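Local atomic coordinates of N-isopropylammelide isopropylaminohydrolase (Burkholderia multivorans ATCC 17616, PDB entry 6NBO), a protein that binds zinc and belongs to the amidohydrolase family, whose members are built on a TIM barrel. Residues 71-76 / 109-114. Residues are numbered along the deposited sequence; the frame is centred on the assembly and turned at random.
With EDO (1,2-ethanediol), chain I.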
ATOM      1  N   THR A  71       2.453  13.630  -4.995  1.00 24.81           N
ATOM      2  CA  THR A  71       2.530  14.290  -3.697  1.00 27.54           C
ATOM      3  C   THR A  71       3.283  15.606  -3.784  1.00 30.00           C
ATOM      4  O   THR A  71       4.210  15.768  -4.585  1.00 29.07           O
ATOM      5  CB  THR A  71       3.219  13.389  -2.665  1.00 27.34           C
ATOM      6  OG1 THR A  71       3.156  14.011  -1.376  1.00 25.74           O
ATOM      7  CG2 THR A  71       4.684  13.144  -3.031  1.00 24.21           C
ATOM      8  N   HIS A  72       2.861  16.560  -2.950  1.00 27.75           N
ATOM      9  CA  HIS A  72       3.603  17.795  -2.726  1.00 29.22           C
ATOM     10  C   HIS A  72       4.395  17.753  -1.424  1.00 28.44           C
ATOM     11  O   HIS A  72       4.772  18.807  -0.893  1.00 34.39           O
ATOM     12  CB  HIS A  72       2.658  18.996  -2.742  1.00 30.55           C
ATOM     13  CG  HIS A  72       2.053  19.263  -4.085  1.00 36.28           C
ATOM     14  ND1 HIS A  72       1.721  20.531  -4.514  1.00 43.12           N
ATOM     15  CD2 HIS A  72       1.724  18.426  -5.099  1.00 39.05           C
ATOM     16  CE1 HIS A  72       1.209  20.463  -5.730  1.00 45.06           C
ATOM     17  NE2 HIS A  72       1.197  19.197  -6.108  1.00 43.15           N
ATOM     18  N   TRP A  73       4.634  16.558  -0.894  1.00 26.48           N
ATOM     19  CA  TRP A  73       5.453  16.414   0.304  1.00 30.87           C
ATOM     20  C   TRP A  73       6.784  17.128   0.113  1.00 35.79           C
ATOM     21  O   TRP A  73       7.426  16.993  -0.930  1.00 33.77           O
ATOM     22  CB  TRP A  73       5.685  14.935   0.609  1.00 30.05           C
ATOM     23  CG  TRP A  73       6.145  14.721   2.024  1.00 29.97           C
ATOM     24  CD1 TRP A  73       7.436  14.615   2.472  1.00 31.97           C
ATOM     25  CD2 TRP A  73       5.308  14.623   3.183  1.00 32.24           C
ATOM     26  NE1 TRP A  73       7.446  14.448   3.843  1.00 33.03           N
ATOM     27  CE2 TRP A  73       6.154  14.448   4.301  1.00 34.12           C
ATOM     28  CE3 TRP A  73       3.921  14.663   3.383  1.00 29.00           C
ATOM     29  CZ2 TRP A  73       5.659  14.316   5.599  1.00 32.17           C
ATOM     30  CZ3 TRP A  73       3.432  14.533   4.677  1.00 31.26           C
ATOM     31  CH2 TRP A  73       4.298  14.359   5.763  1.00 33.47           C
ATOM     32  N   GLY A  74       7.172  17.928   1.106  1.00 36.98           N
ATOM     33  CA  GLY A  74       8.395  18.694   1.013  1.00 42.86           C
ATOM     34  C   GLY A  74       8.303  19.964   0.200  1.00 47.88           C
ATOM     35  O   GLY A  74       9.281  20.721   0.153  1.00 42.54           O
ATOM     36  N   MET A  75       7.175  20.231  -0.431  1.00 35.47           N
ATOM     37  CA  MET A  75       6.970  21.446  -1.197  1.00 41.54           C
ATOM     38  C   MET A  75       6.163  22.443  -0.386  1.00 39.49           C
ATOM     39  O   MET A  75       5.580  22.097   0.645  1.00 43.09           O
ATOM     40  CB  MET A  75       6.248  21.120  -2.507  1.00 40.52           C
ATOM     41  CG  MET A  75       6.986  20.140  -3.410  1.00 44.08           C
ATOM     42  SD  MET A  75       5.964  19.701  -4.839  1.00 44.59           S
ATOM     43  CE  MET A  75       5.406  21.306  -5.393  1.00 52.03           C
ATOM     44  N   PRO A  76       6.117  23.707  -0.813  1.00 41.90           N
ATOM     45  CA  PRO A  76       5.208  24.666  -0.174  1.00 48.16           C
ATOM     46  C   PRO A  76       3.775  24.151  -0.205  1.00 52.48           C
ATOM     47  O   PRO A  76       3.407  23.348  -1.063  1.00 41.92           O
ATOM     48  CB  PRO A  76       5.370  25.931  -1.025  1.00 56.15           C
ATOM     49  CG  PRO A  76       6.748  25.832  -1.573  1.00 54.79           C
ATOM     50  CD  PRO A  76       6.993  24.357  -1.804  1.00 48.42           C
ATOM     51  N   LEU A 109      10.657  10.927  -3.685  1.00 30.18           N
ATOM     52  CA  LEU A 109      11.776  10.523  -2.837  1.00 29.61           C
ATOM     53  C   LEU A 109      11.592  11.043  -1.419  1.00 31.34           C
ATOM     54  O   LEU A 109      11.711  10.286  -0.451  1.00 26.76           O
ATOM     55  CB  LEU A 109      13.093  11.016  -3.426  1.00 29.79           C
ATOM     56  CG  LEU A 109      14.368  10.642  -2.660  1.00 28.62           C
ATOM     57  CD1 LEU A 109      14.452   9.132  -2.427  1.00 27.54           C
ATOM     58  CD2 LEU A 109      15.578  11.130  -3.427  1.00 32.83           C
ATOM     59  N   ALA A 110      11.261  12.327  -1.281  1.00 30.12           N
ATOM     60  CA  ALA A 110      11.009  12.906   0.035  1.00 32.47           C
ATOM     61  C   ALA A 110       9.894  12.163   0.769  1.00 28.81           C
ATOM     62  O   ALA A 110      10.031  11.833   1.954  1.00 28.87           O
ATOM     63  CB  ALA A 110      10.668  14.392  -0.109  1.00 34.45           C
ATOM     64  N   LEU A 111       8.776  11.884   0.083  1.00 24.74           N
ATOM     65  CA  LEU A 111       7.677  11.197   0.764  1.00 22.74           C
ATOM     66  C   LEU A 111       8.040   9.755   1.109  1.00 24.08           C
ATOM     67  O   LEU A 111       7.733   9.282   2.210  1.00 23.35           O
ATOM     68  CB  LEU A 111       6.400  11.240  -0.087  1.00 22.31           C
ATOM     69  CG  LEU A 111       5.196  10.476   0.487  1.00 25.03           C
ATOM     70  CD1 LEU A 111       4.896  10.879   1.935  1.00 24.40           C
ATOM     71  CD2 LEU A 111       3.944  10.631  -0.398  1.00 20.72           C
ATOM     72  N   ALA A 112       8.679   9.034   0.187  1.00 24.82           N
ATOM     73  CA  ALA A 112       9.088   7.664   0.497  1.00 25.12           C
ATOM     74  C   ALA A 112      10.087   7.639   1.649  1.00 26.08           C
ATOM     75  O   ALA A 112      10.057   6.731   2.489  1.00 25.06           O
ATOM     76  CB  ALA A 112       9.678   6.986  -0.735  1.00 22.08           C
ATOM     77  N   ARG A 113      10.970   8.636   1.715  1.00 26.43           N
ATOM     78  CA  ARG A 113      11.881   8.703   2.853  1.00 24.43           C
ATOM     79  C   ARG A 113      11.136   9.007   4.149  1.00 30.33           C
ATOM     80  O   ARG A 113      11.508   8.492   5.211  1.00 27.01           O
ATOM     81  CB  ARG A 113      12.981   9.727   2.572  1.00 24.00           C
ATOM     82  CG  ARG A 113      14.110   9.112   1.749  1.00 25.13           C
ATOM     83  CD  ARG A 113      15.236  10.075   1.425  1.00 31.29           C
ATOM     84  NE  ARG A 113      16.395   9.339   0.934  1.00 30.87           N
ATOM     85  CZ  ARG A 113      17.332   9.855   0.157  1.00 35.59           C
ATOM     86  NH1 ARG A 113      17.252  11.122  -0.226  1.00 35.80           N
ATOM     87  NH2 ARG A 113      18.350   9.103  -0.238  1.00 37.27           N
ATOM     88  N   ALA A 114      10.077   9.822   4.088  1.00 23.09           N
ATOM     89  CA  ALA A 114       9.260  10.048   5.280  1.00 26.33           C
ATOM     90  C   ALA A 114       8.528   8.774   5.694  1.00 20.16           C
ATOM     91  O   ALA A 114       8.378   8.495   6.896  1.00 21.96           O
ATOM     92  CB  ALA A 114       8.255  11.180   5.034  1.00 24.03           C
TER
HETATM   93  C1  EDO I 408       5.705  18.043   4.611  1.00 41.10           C
HETATM   94  O1  EDO I 408       5.724  18.568   3.276  1.00 42.55           O
HETATM   95  C2  EDO I 408       7.126  17.829   5.113  1.00 52.02           C
HETATM   96  O2  EDO I 408       7.884  19.027   4.903  1.00 59.16           O
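Ala110 meets the indole of Trp73 at its pyrrole side: the methyl CB sits 4.1 Å from CD1 of Trp73, and the carbonyl O of Ala110, already taking the helical bond from Ala114 N, approaches the same carbon obliquely. Leu111, the next residue, carries most of the contact with its two branches. CD1 of Leu111 rides over one face of the indole in a CH-pi contact, 4.2 Å from the centroid of the five-membered ring of Trp73 and 23° off the normal. The other branch turns to Thr71, CD2 of Leu111 lying 3.6 Å from Thr71 CB, while Leu111 CB packs against Trp73 CB. This joins the loop after strand 56-66, at whose C-terminal end the zinc ligands His65 and His67 lie, to helix 104-117 of the amidohydrolase TIM barrel. In the loop, chi1 of -174° sets OG1 of Thr71 beside its own carbonyl carbon, where it accepts from Trp73 N at 3.0 Å, an ST turn that overlaps the type II beta turn His72 to Met75; the same hydroxyl donates a hydrogen bond to the carbonyl O of Val306. One helical turn past Ala110, Ala114 sets its CB 3.6 Å from NE1 of Trp73, again oblique to the ring. Across the indole from Leu111, a 1,2-ethanediol, probably from the crystallisation liquor, lies over the opposite face, its O1 accepting a hydrogen bond from Gly74 N at 2.7 Å (165°).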